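Local coordinates for protein 3-ketosteroid-delta4-5alpha-dehydrogenase (Rhodococcus jostii, PDB 4AT2) that is an FAD-dependent oxidoreductase of steroid catabolism that dehydrogenates 3-ketosteroids, introducing the double bond between the C4 and C5 positions of 5alpha-reduced substrates, at residues P154-P159 with T372-L377; P317-R322 with E366-T371; F313-Q318 with L377-K382. All coordinates share one frame; numbering follows the deposited sequence.

Contact 1. Residues P154-P159 with T372-L377; sequences PGWEPP and TATPFL. With ASD (4-androstene-3-17-dione), chain B.
The loop 154-159 and the segment 372-377, a loop with a short 3-10 turn at 375-376, run past each other with their closest alpha carbons, Pro159 CA and Ala373 CA, 4.2 Å apart, and no direct hydrogen bond joins them. Two waters do that work instead. One accepts from Trp156 N and donates to Thr374 OG1; the other accepts from Ala373 N and donates to Glu157 O at 2.7 Å. The methyl of Ala373 sits under the stem of Glu157, CB 3.6 Å from Glu157 CG, with the Pro159 ring beside it. The Glu157 carboxylate goes elsewhere, OE2 bonding to Thr195 and lying near the steroid. Thr372 OG1 accepts from Thr374 N at 168°, an ST turn, while both threonine hydroxyls also bond to Asp316. The bonds of Thr374 OG1 to Asp316 and the first water help to fix its rotation; OG1 lies in the plane of the Trp156 ring at its edge, and CG2 is 3.8 Å from ASD C15. Leu377 crosses the indole at about a right angle, its CD1 3.8 Å from Trp156 CD1. With CG anti to its carbonyl carbon (chi1 -79°), Trp156 lays one face along the steroid: methyl ASD C18 stands 3.4 Å above the ring centre, and CZ3 is 3.4 Å from ASD C19. Replacing the indole by an alanine would probably strip both methyls of this flat support and leave Leu377 CD1 without its aromatic neighbour. Mostly apolar groups thus meet the steroid, the Glu157 carboxylate being the polar exception, whereas two waters join the segments, one backbone to backbone and one backbone to hydroxyl.

Contact 2. Residues P317-R322 with E366-T371; sequences PQLIVR and EGAAAT
Leu319 and Gly367 mark the closest approach of a helix-helix contact, in which the short helix 317-320 meets the C-terminal end of helix 361-369 with Leu319 CA and Gly367 CA 4.6 Å apart. Packing is tight here because Gly367 has no side chain: a beta carbon at this position would collide with Gln318 O, and Gly367 CA itself lies 3.6 Å from that oxygen. Leu319 CD2 packs on the backbone of Gly367 and Ala368, 3.6 Å from Ala368 N. Beyond the helix end, the methyl of Ala370 presses on the amide of Gln318, whose chain bends at chi2 (-91°) to deliver NE2 to Thr371 O at 2.8 Å; NE2 also bonds to Glu153. The looser, solvent side is polar. There the exposed Glu366 meets Arg322 in a salt bridge, NE to OE2 at 2.8 Å and nearly straight, with the carboxylate and guanidinium planes almost perpendicular, and a water accepts from Arg322 NH2 while bonding only weakly to Glu366 OE2. Arg322 links the two zones, since its extended chain runs past Gly367 and turns NH1 back to its own segment. That nitrogen donates twice, in the guanidinium plane: to a lone pair of Gln318 O, and to Gln318 OE1 from above the amide plane.

Contact 3. Residues F313-Q318 with L377-K382; sequences FVCDPQ and LRVQPK
Val314 opens the contact from the end of strand 309-313, with its CB 4.0 Å from Leu377 CD2. It is the centre of an inverse gamma turn, closed by Cys315 N to Phe313 O, and this turn swings the chain off the strand beside the steroid, which both Val314 and Leu377 touch. Its carbonyl oxygen faces methyls of the other loop, Leu377 CD2 and Val379 CG2. At Cys315 the backbone itself takes part: CA lies 3.5 Å from Leu377 O, a CA-H...O contact. Its sulfur, anti to the backbone N (chi1 -176°), is carried to Val379 CG2 at 4.0 Å; both side chains also lean on Leu438 of strand 435-439. Asp316 N then donates to the same Leu377 O at 2.9 Å, in a bent bond of 136° whose donor stands above the carbonyl plane. Leu377 O accepts weakly from Val379 N as well, within an inverse gamma turn centred on Arg378. Asp316 is the N-cap of helix 317-320. Its OD2 receives Gln318 N at 3.0 Å from above the carboxylate plane, where its negative charge probably favours the positive end of the helix dipole. The same oxygen accepts from a water, 2.8 Å away, that in turn accepts from Arg378 NE in the guanidinium plane, so the opposite charges meet through solvent rather than directly. The two carboxylate oxygens divide their work, OD2 serving helix and water and OD1 the threonines of 372-377. Pro317 continues into the helix; its CB points away from 377-382, and its ring packs on Trp156 and Ser340.

Contact 1 is the most buried of the three and borders the steroid; contact 3 is partly buried and reaches the ligand through Val314 and Leu377, while contact 2 lies farther from the centre of the chain and has a solvent-facing salt bridge. Contacts 1 and 3 share Leu377, and contacts 2 and 3 share Pro317 and Gln318 of helix 317-320. Asp316 connects contacts 1 and 3, while Arg378 of contact 3 bonds weakly to Ala370 O of contact 2. The chemistry changes accordingly: contact 1 is joined across its segments by waters without a direct bond, contact 3 by one backbone bond plus a water bridge, and contact 2 chiefly by direct side-chain bonds.

Contact 1. Residues P154-P159 with T372-L377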
loop_
_atom_site.group_PDB
_atom_site.type_symbol
_atom_site.label_atom_id
_atom_site.label_comp_id
_atom_site.label_asym_id
_atom_site.label_seq_id
_atom_site.Cartn_x
_atom_site.Cartn_y
_atom_site.Cartn_z
ATOM N N PRO A 154 12.671 -6.716 -26.980
ATOM C CA PRO A 154 11.772 -6.921 -25.847
ATOM C C PRO A 154 11.844 -8.352 -25.335
ATOM O O PRO A 154 11.906 -9.302 -26.137
ATOM C CB PRO A 154 10.389 -6.640 -26.448
ATOM C CG PRO A 154 10.676 -5.705 -27.590
ATOM C CD PRO A 154 11.939 -6.266 -28.178
ATOM N N GLY A 155 11.846 -8.503 -24.012
ATOM C CA GLY A 155 11.880 -9.825 -23.394
ATOM C C GLY A 155 12.041 -9.722 -21.890
ATOM O O GLY A 155 12.269 -8.638 -21.357
ATOM N N TRP A 156 11.932 -10.862 -21.221
ATOM C CA TRP A 156 12.059 -10.938 -19.773
ATOM C C TRP A 156 13.486 -11.146 -19.341
ATOM O O TRP A 156 13.866 -10.766 -18.232
ATOM C CB TRP A 156 11.196 -12.077 -19.249
ATOM C CG TRP A 156 9.726 -11.767 -19.145
ATOM C CD1 TRP A 156 8.675 -12.339 -19.871
ATOM C CD2 TRP A 156 9.076 -10.833 -18.215
ATOM N NE1 TRP A 156 7.468 -11.824 -19.465
ATOM C CE2 TRP A 156 7.637 -10.922 -18.476
ATOM C CE3 TRP A 156 9.529 -9.968 -17.217
ATOM C CZ2 TRP A 156 6.705 -10.173 -17.754
ATOM C CZ3 TRP A 156 8.582 -9.211 -16.505
ATOM C CH2 TRP A 156 7.201 -9.321 -16.764
ATOM N N GLU A 157 14.286 -11.760 -20.210
ATOM C CA GLU A 157 15.727 -11.908 -19.982
ATOM C C GLU A 157 16.467 -12.123 -21.308
ATOM O O GLU A 157 15.837 -12.374 -22.338
ATOM C CB GLU A 157 16.027 -13.043 -18.990
ATOM C CG GLU A 157 15.264 -14.331 -19.200
ATOM C CD GLU A 157 15.463 -15.315 -18.052
ATOM O OE1 GLU A 157 16.603 -15.799 -17.872
ATOM O OE2 GLU A 157 14.485 -15.607 -17.327
ATOM N N PRO A 158 17.805 -11.993 -21.300
ATOM C CA PRO A 158 18.528 -12.232 -22.548
ATOM C C PRO A 158 18.354 -13.706 -22.945
ATOM O O PRO A 158 18.519 -14.576 -22.085
ATOM C CB PRO A 158 19.986 -11.932 -22.171
ATOM C CG PRO A 158 19.915 -11.107 -20.928
ATOM C CD PRO A 158 18.716 -11.630 -20.197
ATOM N N PRO A 159 17.967 -13.980 -24.204
ATOM C CA PRO A 159 17.840 -15.370 -24.677
ATOM C C PRO A 159 19.174 -16.102 -24.698
ATOM O O PRO A 159 19.207 -17.331 -24.579
ATOM C CB PRO A 159 17.312 -15.218 -26.107
ATOM C CG PRO A 159 17.568 -13.800 -26.482
ATOM C CD PRO A 159 17.443 -13.028 -25.199
ATOM N N THR A 372 13.156 -15.103 -28.202
ATOM C CA THR A 372 12.789 -14.890 -26.803
ATOM C C THR A 372 13.335 -15.962 -25.860
ATOM O O THR A 372 13.472 -17.129 -26.240
ATOM C CB THR A 372 11.259 -14.757 -26.613
ATOM O OG1 THR A 372 10.978 -14.536 -25.228
ATOM C CG2 THR A 372 10.508 -16.034 -27.069
ATOM N N ALA A 373 13.621 -15.550 -24.622
ATOM C CA ALA A 373 13.996 -16.482 -23.562
ATOM C C ALA A 373 12.779 -17.235 -23.013
ATOM O O ALA A 373 12.930 -18.216 -22.290
ATOM C CB ALA A 373 14.725 -15.755 -22.435
ATOM N N THR A 374 11.576 -16.779 -23.353
ATOM C CA THR A 374 10.353 -17.328 -22.762
ATOM C C THR A 374 9.336 -17.757 -23.840
ATOM O O THR A 374 8.222 -17.255 -23.861
ATOM C CB THR A 374 9.700 -16.338 -21.748
ATOM O OG1 THR A 374 9.386 -15.098 -22.397
ATOM C CG2 THR A 374 10.622 -16.032 -20.574
ATOM N N PRO A 375 9.719 -18.693 -24.739
ATOM C CA PRO A 375 8.761 -19.120 -25.773
ATOM C C PRO A 375 7.511 -19.778 -25.177
ATOM O O PRO A 375 6.459 -19.791 -25.818
ATOM C CB PRO A 375 9.571 -20.127 -26.611
ATOM C CG PRO A 375 10.577 -20.668 -25.646
ATOM C CD PRO A 375 10.964 -19.483 -24.794
ATOM N N PHE A 376 7.630 -20.289 -23.952
ATOM C CA PHE A 376 6.511 -20.911 -23.236
ATOM C C PHE A 376 5.448 -19.890 -22.807
ATOM O O PHE A 376 4.345 -20.261 -22.396
ATOM C CB PHE A 376 7.026 -21.722 -22.035
ATOM C CG PHE A 376 7.979 -20.962 -21.145
ATOM C CD1 PHE A 376 7.499 -20.194 -20.084
ATOM C CD2 PHE A 376 9.362 -21.012 -21.368
ATOM C CE1 PHE A 376 8.373 -19.490 -19.260
ATOM C CE2 PHE A 376 10.237 -20.309 -20.542
ATOM C CZ PHE A 376 9.740 -19.547 -19.492
ATOM N N LEU A 377 5.784 -18.603 -22.904
ATOM C CA LEU A 377 4.827 -17.527 -22.633
ATOM C C LEU A 377 4.156 -17.000 -23.903
ATOM O O LEU A 377 3.499 -15.953 -23.879
ATOM C CB LEU A 377 5.493 -16.380 -21.853
ATOM C CG LEU A 377 6.054 -16.748 -20.475
ATOM C CD1 LEU A 377 6.605 -15.499 -19.806
ATOM C CD2 LEU A 377 5.026 -17.436 -19.575
HETATM C C1 ASD B . 11.139 -11.435 -11.673
HETATM C C10 ASD B . 11.188 -11.485 -13.210
HETATM C C11 ASD B . 9.104 -13.014 -13.292
HETATM C C12 ASD B . 8.407 -14.291 -13.822
HETATM C C13 ASD B . 8.689 -14.479 -15.310
HETATM C C14 ASD B . 10.201 -14.493 -15.523
HETATM C C15 ASD B . 10.415 -15.119 -16.909
HETATM C C16 ASD B . 9.378 -16.254 -16.955
HETATM C C17 ASD B . 8.371 -15.819 -15.903
HETATM C C18 ASD B . 7.906 -13.472 -16.159
HETATM C C19 ASD B . 10.413 -10.300 -13.792
HETATM C C2 ASD B . 11.849 -10.213 -11.052
HETATM C C3 ASD B . 13.183 -9.933 -11.710
HETATM C C4 ASD B . 13.547 -10.665 -12.950
HETATM C C5 ASD B . 12.627 -11.339 -13.679
HETATM C C6 ASD B . 13.068 -11.904 -15.023
HETATM C C7 ASD B . 12.410 -13.246 -15.337
HETATM C C8 ASD B . 10.894 -13.168 -15.164
HETATM C C9 ASD B . 10.591 -12.837 -13.680
HETATM O O1 ASD B . 13.971 -9.130 -11.211
HETATM O O2 ASD B . 7.387 -16.475 -15.584
HETATM O O HOH W 1 11.426 -13.190 -22.611
HETATM O O HOH W 2 13.862 -12.693 -24.101
#

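Contact 2. Residues P317-R322 with E366-T371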
loop_
_atom_site.group_PDB
_atom_site.type_symbol
_atom_site.label_atom_id
_atom_site.label_comp_id
_atom_site.label_asym_id
_atom_site.label_seq_id
_atom_site.Cartn_x
_atom_site.Cartn_y
_atom_site.Cartn_z
ATOM N N PRO A 317 6.919 -10.758 -24.090
ATOM C CA PRO A 317 6.998 -9.360 -24.526
ATOM C C PRO A 317 7.089 -9.130 -26.036
ATOM O O PRO A 317 6.712 -8.056 -26.506
ATOM C CB PRO A 317 8.262 -8.849 -23.808
ATOM C CG PRO A 317 8.312 -9.676 -22.559
ATOM C CD PRO A 317 7.941 -11.055 -23.063
ATOM N N GLN A 318 7.572 -10.110 -26.801
ATOM C CA GLN A 318 7.648 -9.927 -28.252
ATOM C C GLN A 318 6.259 -9.911 -28.894
ATOM O O GLN A 318 6.078 -9.321 -29.955
ATOM C CB GLN A 318 8.529 -11.004 -28.904
ATOM C CG GLN A 318 9.999 -10.944 -28.464
ATOM C CD GLN A 318 10.870 -10.075 -29.359
ATOM O OE1 GLN A 318 10.436 -9.042 -29.861
ATOM N NE2 GLN A 318 12.116 -10.506 -29.569
ATOM N N LEU A 319 5.289 -10.563 -28.255
ATOM C CA LEU A 319 3.887 -10.465 -28.694
ATOM C C LEU A 319 3.296 -9.128 -28.251
ATOM O O LEU A 319 2.690 -8.400 -29.060
ATOM C CB LEU A 319 3.044 -11.614 -28.132
ATOM C CG LEU A 319 3.419 -13.010 -28.643
ATOM C CD1 LEU A 319 2.654 -14.061 -27.857
ATOM C CD2 LEU A 319 3.134 -13.129 -30.127
ATOM N N ILE A 320 3.472 -8.818 -26.966
ATOM C CA ILE A 320 2.886 -7.614 -26.367
ATOM C C ILE A 320 3.248 -6.363 -27.175
ATOM O O ILE A 320 2.384 -5.536 -27.488
ATOM C CB ILE A 320 3.324 -7.450 -24.884
ATOM C CG1 ILE A 320 2.802 -8.616 -24.032
ATOM C CG2 ILE A 320 2.830 -6.134 -24.294
ATOM C CD1 ILE A 320 3.389 -8.660 -22.638
ATOM N N VAL A 321 4.530 -6.232 -27.519
ATOM C CA VAL A 321 5.024 -5.013 -28.160
ATOM C C VAL A 321 4.442 -4.774 -29.559
ATOM O O VAL A 321 4.466 -3.649 -30.056
ATOM C CB VAL A 321 6.574 -4.979 -28.168
ATOM C CG1 VAL A 321 7.140 -5.836 -29.299
ATOM C CG2 VAL A 321 7.083 -3.550 -28.245
ATOM N N ARG A 322 3.894 -5.823 -30.173
ATOM C CA ARG A 322 3.364 -5.747 -31.525
ATOM C C ARG A 322 1.843 -5.593 -31.591
ATOM O O ARG A 322 1.266 -5.565 -32.673
ATOM C CB ARG A 322 3.814 -6.976 -32.332
ATOM C CG ARG A 322 5.296 -6.953 -32.651
ATOM C CD ARG A 322 5.770 -8.276 -33.244
ATOM N NE ARG A 322 7.129 -8.116 -33.748
ATOM C CZ ARG A 322 8.236 -8.203 -33.008
ATOM N NH1 ARG A 322 8.183 -8.510 -31.708
ATOM N NH2 ARG A 322 9.412 -7.986 -33.590
ATOM N N GLU A 366 4.642 -12.564 -36.561
ATOM C CA GLU A 366 5.980 -12.003 -36.421
ATOM C C GLU A 366 6.462 -12.067 -34.974
ATOM O O GLU A 366 7.597 -12.461 -34.702
ATOM C CB GLU A 366 6.031 -10.566 -36.935
ATOM C CG GLU A 366 7.402 -9.924 -36.761
ATOM C CD GLU A 366 7.442 -8.516 -37.292
ATOM O OE1 GLU A 366 7.594 -8.373 -38.524
ATOM O OE2 GLU A 366 7.336 -7.557 -36.486
ATOM N N GLY A 367 5.596 -11.696 -34.038
ATOM C CA GLY A 367 5.980 -11.748 -32.627
ATOM C C GLY A 367 6.250 -13.167 -32.143
ATOM O O GLY A 367 7.167 -13.400 -31.349
ATOM N N ALA A 368 5.457 -14.114 -32.629
ATOM C CA ALA A 368 5.578 -15.504 -32.213
ATOM C C ALA A 368 6.836 -16.161 -32.768
ATOM O O ALA A 368 7.260 -17.189 -32.254
ATOM C CB ALA A 368 4.334 -16.295 -32.604
ATOM N N ALA A 369 7.417 -15.571 -33.812
ATOM C CA ALA A 369 8.651 -16.077 -34.426
ATOM C C ALA A 369 9.899 -15.370 -33.888
ATOM O O ALA A 369 11.028 -15.793 -34.166
ATOM C CB ALA A 369 8.578 -15.927 -35.938
ATOM N N ALA A 370 9.688 -14.288 -33.142
ATOM C CA ALA A 370 10.780 -13.438 -32.660
ATOM C C ALA A 370 11.545 -14.128 -31.543
ATOM O O ALA A 370 10.997 -14.966 -30.814
ATOM C CB ALA A 370 10.241 -12.092 -32.178
ATOM N N THR A 371 12.811 -13.747 -31.389
ATOM C CA THR A 371 13.711 -14.422 -30.463
ATOM C C THR A 371 13.365 -14.077 -29.023
ATOM O O THR A 371 13.311 -12.902 -28.658
ATOM C CB THR A 371 15.175 -14.034 -30.750
ATOM O OG1 THR A 371 15.490 -14.330 -32.118
ATOM C CG2 THR A 371 16.134 -14.786 -29.825
HETATM O O HOH W 3 10.453 -6.701 -36.059
#

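Contact 3. Residues F313-Q318 with L377-K382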
loop_
_atom_site.group_PDB
_atom_site.type_symbol
_atom_site.label_atom_id
_atom_site.label_comp_id
_atom_site.label_asym_id
_atom_site.label_seq_id
_atom_site.Cartn_x
_atom_site.Cartn_y
_atom_site.Cartn_z
ATOM N N PHE A 313 3.911 -10.494 -15.487
ATOM C CA PHE A 313 2.770 -10.577 -16.393
ATOM C C PHE A 313 3.142 -11.679 -17.368
ATOM O O PHE A 313 4.059 -11.503 -18.171
ATOM C CB PHE A 313 2.630 -9.218 -17.099
ATOM C CG PHE A 313 1.409 -9.078 -17.970
ATOM C CD1 PHE A 313 0.127 -9.161 -17.429
ATOM C CD2 PHE A 313 1.544 -8.785 -19.329
ATOM C CE1 PHE A 313 -0.997 -8.991 -18.230
ATOM C CE2 PHE A 313 0.427 -8.621 -20.136
ATOM C CZ PHE A 313 -0.846 -8.715 -19.587
ATOM N N VAL A 314 2.472 -12.830 -17.274
ATOM C CA VAL A 314 2.991 -14.045 -17.913
ATOM C C VAL A 314 2.587 -14.203 -19.381
ATOM O O VAL A 314 1.913 -15.149 -19.783
ATOM C CB VAL A 314 2.741 -15.329 -17.083
ATOM C CG1 VAL A 314 3.632 -15.334 -15.840
ATOM C CG2 VAL A 314 1.268 -15.481 -16.728
ATOM N N CYS A 315 3.029 -13.247 -20.181
ATOM C CA CYS A 315 2.870 -13.293 -21.619
ATOM C C CYS A 315 4.182 -12.806 -22.222
ATOM O O CYS A 315 4.883 -11.993 -21.619
ATOM C CB CYS A 315 1.694 -12.410 -22.045
ATOM S SG CYS A 315 1.332 -12.473 -23.817
ATOM N N ASP A 316 4.537 -13.305 -23.399
ATOM C CA ASP A 316 5.826 -12.962 -23.961
ATOM C C ASP A 316 5.871 -11.510 -24.464
ATOM O O ASP A 316 4.978 -11.085 -25.201
ATOM C CB ASP A 316 6.191 -13.898 -25.108
ATOM C CG ASP A 316 7.607 -13.707 -25.541
ATOM O OD1 ASP A 316 8.498 -14.143 -24.785
ATOM O OD2 ASP A 316 7.833 -13.081 -26.601
ATOM N N PRO A 317 6.919 -10.758 -24.090
ATOM C CA PRO A 317 6.998 -9.360 -24.526
ATOM C C PRO A 317 7.089 -9.130 -26.036
ATOM O O PRO A 317 6.712 -8.056 -26.506
ATOM C CB PRO A 317 8.262 -8.849 -23.808
ATOM C CG PRO A 317 8.312 -9.676 -22.559
ATOM C CD PRO A 317 7.941 -11.055 -23.063
ATOM N N GLN A 318 7.572 -10.110 -26.801
ATOM C CA GLN A 318 7.648 -9.927 -28.252
ATOM C C GLN A 318 6.259 -9.911 -28.894
ATOM O O GLN A 318 6.078 -9.321 -29.955
ATOM C CB GLN A 318 8.529 -11.004 -28.904
ATOM C CG GLN A 318 9.999 -10.944 -28.464
ATOM C CD GLN A 318 10.870 -10.075 -29.359
ATOM O OE1 GLN A 318 10.436 -9.042 -29.861
ATOM N NE2 GLN A 318 12.116 -10.506 -29.569
ATOM N N LEU A 377 5.784 -18.603 -22.904
ATOM C CA LEU A 377 4.827 -17.527 -22.633
ATOM C C LEU A 377 4.156 -17.000 -23.903
ATOM O O LEU A 377 3.499 -15.953 -23.879
ATOM C CB LEU A 377 5.493 -16.380 -21.853
ATOM C CG LEU A 377 6.054 -16.748 -20.475
ATOM C CD1 LEU A 377 6.605 -15.499 -19.806
ATOM C CD2 LEU A 377 5.026 -17.436 -19.575
ATOM N N ARG A 378 4.309 -17.727 -25.013
ATOM C CA ARG A 378 3.625 -17.333 -26.248
ATOM C C ARG A 378 2.153 -17.736 -26.210
ATOM O O ARG A 378 1.752 -18.760 -26.781
ATOM C CB ARG A 378 4.322 -17.901 -27.485
ATOM C CG ARG A 378 5.655 -17.235 -27.780
ATOM C CD ARG A 378 6.477 -18.087 -28.724
ATOM N NE ARG A 378 7.723 -17.430 -29.123
ATOM C CZ ARG A 378 8.692 -18.037 -29.806
ATOM N NH1 ARG A 378 8.578 -19.325 -30.135
ATOM N NH2 ARG A 378 9.781 -17.364 -30.163
ATOM N N VAL A 379 1.359 -16.923 -25.523
ATOM C CA VAL A 379 -0.078 -17.145 -25.369
ATOM C C VAL A 379 -0.763 -17.134 -26.727
ATOM O O VAL A 379 -0.477 -16.276 -27.562
ATOM C CB VAL A 379 -0.691 -16.062 -24.450
ATOM C CG1 VAL A 379 -2.206 -16.195 -24.357
ATOM C CG2 VAL A 379 -0.062 -16.115 -23.060
ATOM N N GLN A 380 -1.630 -18.122 -26.962
ATOM C CA GLN A 380 -2.417 -18.191 -28.188
ATOM C C GLN A 380 -3.654 -17.309 -28.058
ATOM O O GLN A 380 -4.204 -17.186 -26.968
ATOM C CB GLN A 380 -2.844 -19.637 -28.464
ATOM C CG GLN A 380 -1.682 -20.562 -28.804
ATOM C CD GLN A 380 -1.079 -20.291 -30.174
ATOM O OE1 GLN A 380 -1.733 -19.740 -31.068
ATOM N NE2 GLN A 380 0.179 -20.677 -30.348
ATOM N N PRO A 381 -4.098 -16.700 -29.168
ATOM C CA PRO A 381 -5.317 -15.895 -29.121
ATOM C C PRO A 381 -6.525 -16.736 -28.717
ATOM O O PRO A 381 -6.655 -17.895 -29.152
ATOM C CB PRO A 381 -5.495 -15.434 -30.577
ATOM C CG PRO A 381 -4.153 -15.600 -31.207
ATOM C CD PRO A 381 -3.574 -16.810 -30.538
ATOM N N LYS A 382 -7.408 -16.155 -27.906
ATOM C CA LYS A 382 -8.685 -16.796 -27.584
ATOM C C LYS A 382 -9.716 -16.525 -28.678
ATOM O O LYS A 382 -10.459 -17.434 -29.081
ATOM C CB LYS A 382 -9.215 -16.326 -26.228
ATOM C CG LYS A 382 -10.583 -16.918 -25.888
ATOM C CD LYS A 382 -10.976 -16.717 -24.432
ATOM C CE LYS A 382 -10.252 -17.688 -23.511
ATOM N NZ LYS A 382 -10.547 -17.412 -22.075
HETATM O O HOH W 4 7.821 -14.632 -28.939
#